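Side-chain contacts in enterobactin synthetase component F-related protein (Vibrio cholerae serotype O1, PDB 4OXI), which probably activates glycine with ATP as a glycyl-adenylate in a lipopolysaccharide modification pathway that underlies resistance to antimicrobial peptides: residues A[55-60]-A[117-122]; A[314-319]-A[346-351]. One frame throughout, in Å; residues are numbered along the deposited sequence.

Interaction 1: A[55-60]-A[117-122]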
loop_
_atom_site.group_PDB
_atom_site.type_symbol
_atom_site.label_atom_id
_atom_site.label_comp_id
_atom_site.label_asym_id
_atom_site.label_seq_id
_atom_site.Cartn_x
_atom_site.Cartn_y
_atom_site.Cartn_z
ATOM N N SER A 55 -14.892 15.124 -9.433
ATOM C CA SER A 55 -15.222 13.937 -10.201
ATOM C C SER A 55 -15.702 12.804 -9.300
ATOM O O SER A 55 -16.601 12.052 -9.671
ATOM C CB SER A 55 -14.007 13.468 -10.990
ATOM O OG SER A 55 -13.544 14.491 -11.837
ATOM N N ILE A 56 -15.101 12.679 -8.121
ATOM C CA ILE A 56 -15.504 11.630 -7.200
ATOM C C ILE A 56 -16.909 11.897 -6.678
ATOM O O ILE A 56 -17.755 10.994 -6.665
ATOM C CB ILE A 56 -14.499 11.462 -6.030
ATOM C CG1 ILE A 56 -13.267 10.701 -6.505
ATOM C CG2 ILE A 56 -15.136 10.721 -4.881
ATOM C CD1 ILE A 56 -12.125 10.684 -5.503
ATOM N N LEU A 57 -17.171 13.131 -6.254
ATOM C CA LEU A 57 -18.507 13.478 -5.772
ATOM C C LEU A 57 -19.568 13.295 -6.862
ATOM O O LEU A 57 -20.666 12.811 -6.589
ATOM C CB LEU A 57 -18.535 14.899 -5.226
ATOM C CG LEU A 57 -17.642 15.126 -4.010
ATOM C CD1 LEU A 57 -17.868 16.504 -3.433
ATOM C CD2 LEU A 57 -17.918 14.062 -2.971
ATOM N N ALA A 58 -19.236 13.664 -8.097
ATOM C CA ALA A 58 -20.172 13.496 -9.213
ATOM C C ALA A 58 -20.458 12.017 -9.483
ATOM O O ALA A 58 -21.604 11.642 -9.699
ATOM C CB ALA A 58 -19.640 14.183 -10.478
ATOM N N ALA A 59 -19.410 11.191 -9.472
ATOM C CA ALA A 59 -19.547 9.749 -9.676
ATOM C C ALA A 59 -20.490 9.099 -8.664
ATOM O O ALA A 59 -21.273 8.213 -9.012
ATOM C CB ALA A 59 -18.179 9.074 -9.640
ATOM N N ILE A 60 -20.413 9.540 -7.413
ATOM C CA ILE A 60 -21.285 9.026 -6.371
ATOM C C ILE A 60 -22.746 9.353 -6.696
ATOM O O ILE A 60 -23.624 8.497 -6.578
ATOM C CB ILE A 60 -20.908 9.606 -4.992
ATOM C CG1 ILE A 60 -19.524 9.108 -4.575
ATOM C CG2 ILE A 60 -21.938 9.230 -3.945
ATOM C CD1 ILE A 60 -19.010 9.744 -3.299
ATOM N N SER A 117 -13.590 9.170 5.789
ATOM C CA SER A 117 -12.432 10.022 5.998
ATOM C C SER A 117 -12.155 10.864 4.765
ATOM O O SER A 117 -11.864 12.066 4.872
ATOM C CB SER A 117 -11.199 9.190 6.354
ATOM O OG SER A 117 -10.052 10.018 6.288
ATOM N N TYR A 118 -12.240 10.246 3.591
ATOM C CA TYR A 118 -12.018 10.994 2.358
ATOM C C TYR A 118 -13.070 12.103 2.173
ATOM O O TYR A 118 -12.730 13.258 1.916
ATOM C CB TYR A 118 -11.990 10.082 1.110
ATOM C CG TYR A 118 -11.862 10.933 -0.128
ATOM C CD1 TYR A 118 -10.624 11.423 -0.517
ATOM C CD2 TYR A 118 -12.981 11.312 -0.865
ATOM C CE1 TYR A 118 -10.487 12.242 -1.621
ATOM C CE2 TYR A 118 -12.858 12.139 -1.977
ATOM C CZ TYR A 118 -11.609 12.606 -2.342
ATOM O OH TYR A 118 -11.461 13.421 -3.439
ATOM N N LEU A 119 -14.346 11.739 2.284
ATOM C CA LEU A 119 -15.435 12.682 2.055
ATOM C C LEU A 119 -15.383 13.844 3.041
ATOM O O LEU A 119 -15.728 14.977 2.694
ATOM C CB LEU A 119 -16.777 11.962 2.147
ATOM C CG LEU A 119 -17.058 11.000 0.990
ATOM C CD1 LEU A 119 -18.353 10.241 1.217
ATOM C CD2 LEU A 119 -17.131 11.750 -0.332
ATOM N N GLY A 120 -14.922 13.563 4.260
ATOM C CA GLY A 120 -14.856 14.564 5.309
ATOM C C GLY A 120 -13.536 15.318 5.449
ATOM O O GLY A 120 -13.369 16.098 6.389
ATOM N N GLY A 121 -12.590 15.097 4.539
ATOM C CA GLY A 121 -11.311 15.787 4.628
ATOM C C GLY A 121 -10.439 15.375 5.812
ATOM O O GLY A 121 -9.577 16.125 6.268
ATOM N N MET A 122 -10.648 14.169 6.315
ATOM C CA MET A 122 -9.867 13.704 7.455
ATOM C C MET A 122 -8.701 12.804 7.056
ATOM O O MET A 122 -8.411 12.652 5.861
ATOM C CB MET A 122 -10.797 13.064 8.474
ATOM C CG MET A 122 -11.720 14.137 9.075
ATOM S SD MET A 122 -13.128 13.446 9.910
ATOM C CE MET A 122 -12.229 12.196 10.839
#
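I56 meets the phenol end of Y118 obliquely, the two side chains coming from opposite sides of the interface. Its CG1 stands beside the backbone N (chi1 -77°) and its chain is extended beyond that, which carries I56 CD1 to 3.5 Å from Y118 OH and 3.7 Å from Y118 CZ. The other branch also touches the ring, I56 CG2 lying 4.0 Å from Y118 CE2. The hydroxyl brushed by the isoleucine methyl has its polar partner elsewhere: Y118 OH is hydrogen-bonded to H240 NE2, and the I56 methyl meets it by van der Waals contact.

One residue on, L57 leaves its helix to the side and reaches the other segment through one methyl alone. L57 CD2 sits 3.6 Å from L119 CD2, the two leucines running antiparallel alongside one another. I60, a turn after I56, points its CB at the partner helix and touches the same methyl, with I60 CD1 4.0 Å from L119 CD2. L119 CD2 thus lies against both L57 and I60.

Y118 and L119 belong to the last turn of their helix, which ends in a Schellman motif. M122 N bonds to S117 O at 2.8 Å and G121 N to Y118 O at 3.2 Å, with G121 as the C-prime residue at positive phi (68°). Y118 O also accepts a hydrogen bond from R53 NH1, and R53 makes a cation-pi contact with the Y118 ring, a polar tie between the two helices.

Helix 268-279 covers I56 and I60 through L277, while helix 78-95 packs on I60 and L119. Helix 108-119 is itself the crossover between the adjacent parallel strands 99-102 and 123-126, and helix 51-62 lies against its C-terminal end.

Interaction 2: A[314-319]-A[346-351]; sequences ELALQR and EQWQQA
L317 and Q347 meet on the more open flank of this helix pair, their side chains crossing at about a right angle. Both point their CB toward the other helix and both set CG beside the backbone N, with chi1 of -76° in L317 and -75° in Q347. The glutamine then runs on extended, which delivers its amide group to the forked end of the leucine. L317 CD1 comes within 3.6 Å of Q347 CD and L317 CD2 within 4.0 Å of the same carbon, so both methyls pack against the amide group. No hydrogen bond links the two segments.

On the buried flank W348 reaches across while A316 merely offers its methyl. The indole starts with CG anti to the backbone N (chi1 -174°), and its six-membered ring ends up nearest the alanine. A316 CB lies 4.3 Å from W348 CZ3, at the ring edge and near its plane, a loose apolar touch. What fixes the indole more firmly lies in strand 332-336: W348 NE1 is hydrogen-bonded to S333 OG, satisfying the pyrrole N-H, and the ring meets F335 edge-to-face.

Helix 311-318 links strand 305-308 to 332-336, and helix 342-352 links 332-336 to 356-360. Since these three strands are parallel and adjacent in the sheet, the two helices are consecutive beta-alpha-beta crossovers sharing the middle strand, and the contact pairs neighbouring helices of an alpha/beta fold.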
loop_
_atom_site.group_PDB
_atom_site.type_symbol
_atom_site.label_atom_id
_atom_site.label_comp_id
_atom_site.label_asym_id
_atom_site.label_seq_id
_atom_site.Cartn_x
_atom_site.Cartn_y
_atom_site.Cartn_z
ATOM N N GLU A 314 2.661 -15.863 -10.296
ATOM C CA GLU A 314 3.380 -17.102 -10.026
ATOM C C GLU A 314 2.490 -18.078 -9.289
ATOM O O GLU A 314 2.442 -19.268 -9.612
ATOM C CB GLU A 314 4.628 -16.827 -9.201
ATOM C CG GLU A 314 5.774 -16.296 -10.021
ATOM C CD GLU A 314 7.096 -16.445 -9.301
ATOM O OE1 GLU A 314 8.101 -16.809 -9.959
ATOM O OE2 GLU A 314 7.121 -16.204 -8.076
ATOM N N LEU A 315 1.783 -17.560 -8.294
ATOM C CA LEU A 315 0.844 -18.357 -7.520
ATOM C C LEU A 315 -0.244 -18.967 -8.404
ATOM O O LEU A 315 -0.570 -20.149 -8.281
ATOM C CB LEU A 315 0.217 -17.492 -6.437
ATOM C CG LEU A 315 -0.891 -18.125 -5.605
ATOM C CD1 LEU A 315 -0.424 -19.435 -4.971
ATOM C CD2 LEU A 315 -1.320 -17.147 -4.531
ATOM N N ALA A 316 -0.808 -18.159 -9.294
ATOM C CA ALA A 316 -1.852 -18.652 -10.177
ATOM C C ALA A 316 -1.318 -19.776 -11.073
ATOM O O ALA A 316 -2.045 -20.722 -11.377
ATOM C CB ALA A 316 -2.427 -17.520 -11.008
ATOM N N LEU A 317 -0.048 -19.667 -11.476
ATOM C CA LEU A 317 0.609 -20.697 -12.284
ATOM C C LEU A 317 0.862 -21.976 -11.499
ATOM O O LEU A 317 0.732 -23.081 -12.041
ATOM C CB LEU A 317 1.928 -20.181 -12.860
ATOM C CG LEU A 317 1.754 -19.227 -14.039
ATOM C CD1 LEU A 317 3.071 -18.566 -14.418
ATOM C CD2 LEU A 317 1.153 -19.967 -15.220
ATOM N N GLN A 318 1.232 -21.826 -10.228
ATOM C CA GLN A 318 1.491 -22.978 -9.368
ATOM C C GLN A 318 0.223 -23.804 -9.167
ATOM O O GLN A 318 0.282 -25.030 -9.076
ATOM C CB GLN A 318 2.087 -22.534 -8.022
ATOM C CG GLN A 318 3.569 -22.139 -8.116
ATOM C CD GLN A 318 4.038 -21.205 -6.994
ATOM O OE1 GLN A 318 3.357 -21.029 -5.975
ATOM N NE2 GLN A 318 5.211 -20.596 -7.187
ATOM N N ARG A 319 -0.923 -23.132 -9.122
ATOM C CA ARG A 319 -2.200 -23.815 -8.937
ATOM C C ARG A 319 -2.817 -24.295 -10.245
ATOM O O ARG A 319 -3.954 -24.766 -10.253
ATOM C CB ARG A 319 -3.194 -22.884 -8.248
ATOM C CG ARG A 319 -2.712 -22.349 -6.921
ATOM C CD ARG A 319 -3.617 -21.233 -6.456
ATOM N NE ARG A 319 -5.014 -21.660 -6.455
ATOM C CZ ARG A 319 -5.584 -22.318 -5.449
ATOM N NH1 ARG A 319 -6.865 -22.667 -5.519
ATOM N NH2 ARG A 319 -4.869 -22.622 -4.371
ATOM N N GLU A 346 3.682 -12.430 -19.826
ATOM C CA GLU A 346 3.175 -13.122 -21.016
ATOM C C GLU A 346 2.122 -14.164 -20.658
ATOM O O GLU A 346 1.062 -14.223 -21.286
ATOM C CB GLU A 346 4.308 -13.762 -21.828
ATOM C CG GLU A 346 3.835 -14.718 -22.934
ATOM C CD GLU A 346 3.026 -14.038 -24.044
ATOM O OE1 GLU A 346 3.057 -12.789 -24.156
ATOM O OE2 GLU A 346 2.356 -14.763 -24.815
ATOM N N GLN A 347 2.395 -14.966 -19.633
ATOM C CA GLN A 347 1.440 -15.986 -19.228
ATOM C C GLN A 347 0.143 -15.385 -18.683
ATOM O O GLN A 347 -0.934 -15.942 -18.881
ATOM C CB GLN A 347 2.074 -16.952 -18.231
ATOM C CG GLN A 347 3.036 -17.929 -18.894
ATOM C CD GLN A 347 3.837 -18.729 -17.892
ATOM O OE1 GLN A 347 4.879 -18.274 -17.408
ATOM N NE2 GLN A 347 3.363 -19.928 -17.574
ATOM N N TRP A 348 0.233 -14.243 -18.008
ATOM C CA TRP A 348 -0.977 -13.619 -17.497
ATOM C C TRP A 348 -1.759 -13.042 -18.671
ATOM O O TRP A 348 -2.984 -13.174 -18.728
ATOM C CB TRP A 348 -0.657 -12.535 -16.457
ATOM C CG TRP A 348 -1.886 -11.952 -15.783
ATOM C CD1 TRP A 348 -2.631 -10.893 -16.209
ATOM C CD2 TRP A 348 -2.493 -12.405 -14.566
ATOM N NE1 TRP A 348 -3.668 -10.651 -15.326
ATOM C CE2 TRP A 348 -3.603 -11.567 -14.309
ATOM C CE3 TRP A 348 -2.200 -13.432 -13.658
ATOM C CZ2 TRP A 348 -4.422 -11.729 -13.188
ATOM C CZ3 TRP A 348 -3.019 -13.598 -12.546
ATOM C CH2 TRP A 348 -4.116 -12.750 -12.322
ATOM N N GLN A 349 -1.052 -12.424 -19.616
ATOM C CA GLN A 349 -1.719 -11.823 -20.772
ATOM C C GLN A 349 -2.394 -12.863 -21.686
ATOM O O GLN A 349 -3.438 -12.587 -22.283
ATOM C CB GLN A 349 -0.760 -10.929 -21.574
ATOM C CG GLN A 349 -1.437 -10.251 -22.775
ATOM C CD GLN A 349 -0.730 -8.983 -23.209
ATOM O OE1 GLN A 349 0.317 -9.030 -23.868
ATOM N NE2 GLN A 349 -1.296 -7.834 -22.840
ATOM N N GLN A 350 -1.816 -14.059 -21.784
ATOM C CA GLN A 350 -2.455 -15.130 -22.553
ATOM C C GLN A 350 -3.776 -15.545 -21.923
ATOM O O GLN A 350 -4.719 -15.911 -22.628
ATOM C CB GLN A 350 -1.530 -16.340 -22.700
ATOM C CG GLN A 350 -0.468 -16.176 -23.792
ATOM C CD GLN A 350 -1.074 -15.911 -25.168
ATOM O OE1 GLN A 350 -1.630 -16.817 -25.799
ATOM N NE2 GLN A 350 -0.979 -14.662 -25.635
ATOM N N ALA A 351 -3.856 -15.483 -20.596
ATOM C CA ALA A 351 -5.109 -15.819 -19.915
ATOM C C ALA A 351 -6.165 -14.757 -20.137
ATOM O O ALA A 351 -7.335 -15.083 -20.313
ATOM C CB ALA A 351 -4.886 -16.034 -18.435
#

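In the fold
Interactions 1 and 2 both pair helices within the AMP-binding enzyme region, yet they share no secondary-structure element. Helix 108-119 of interaction 1 links strands 99-102 and 123-126, whereas both helices of interaction 2 belong to the sheet with strand 332-336. Their centres lie 36 Å apart. In interaction 1 every touching residue is buried, and branched aliphatic tips meet each other and a tyrosine. Interaction 2 is only partly buried: a tryptophan and an alanine form its inner side, a glutamine amide against a leucine the outer one. Neither has a hydrogen bond between its segments. The buried aromatic of each has its polar partner on a third element, a helix in interaction 1 and a strand in interaction 2.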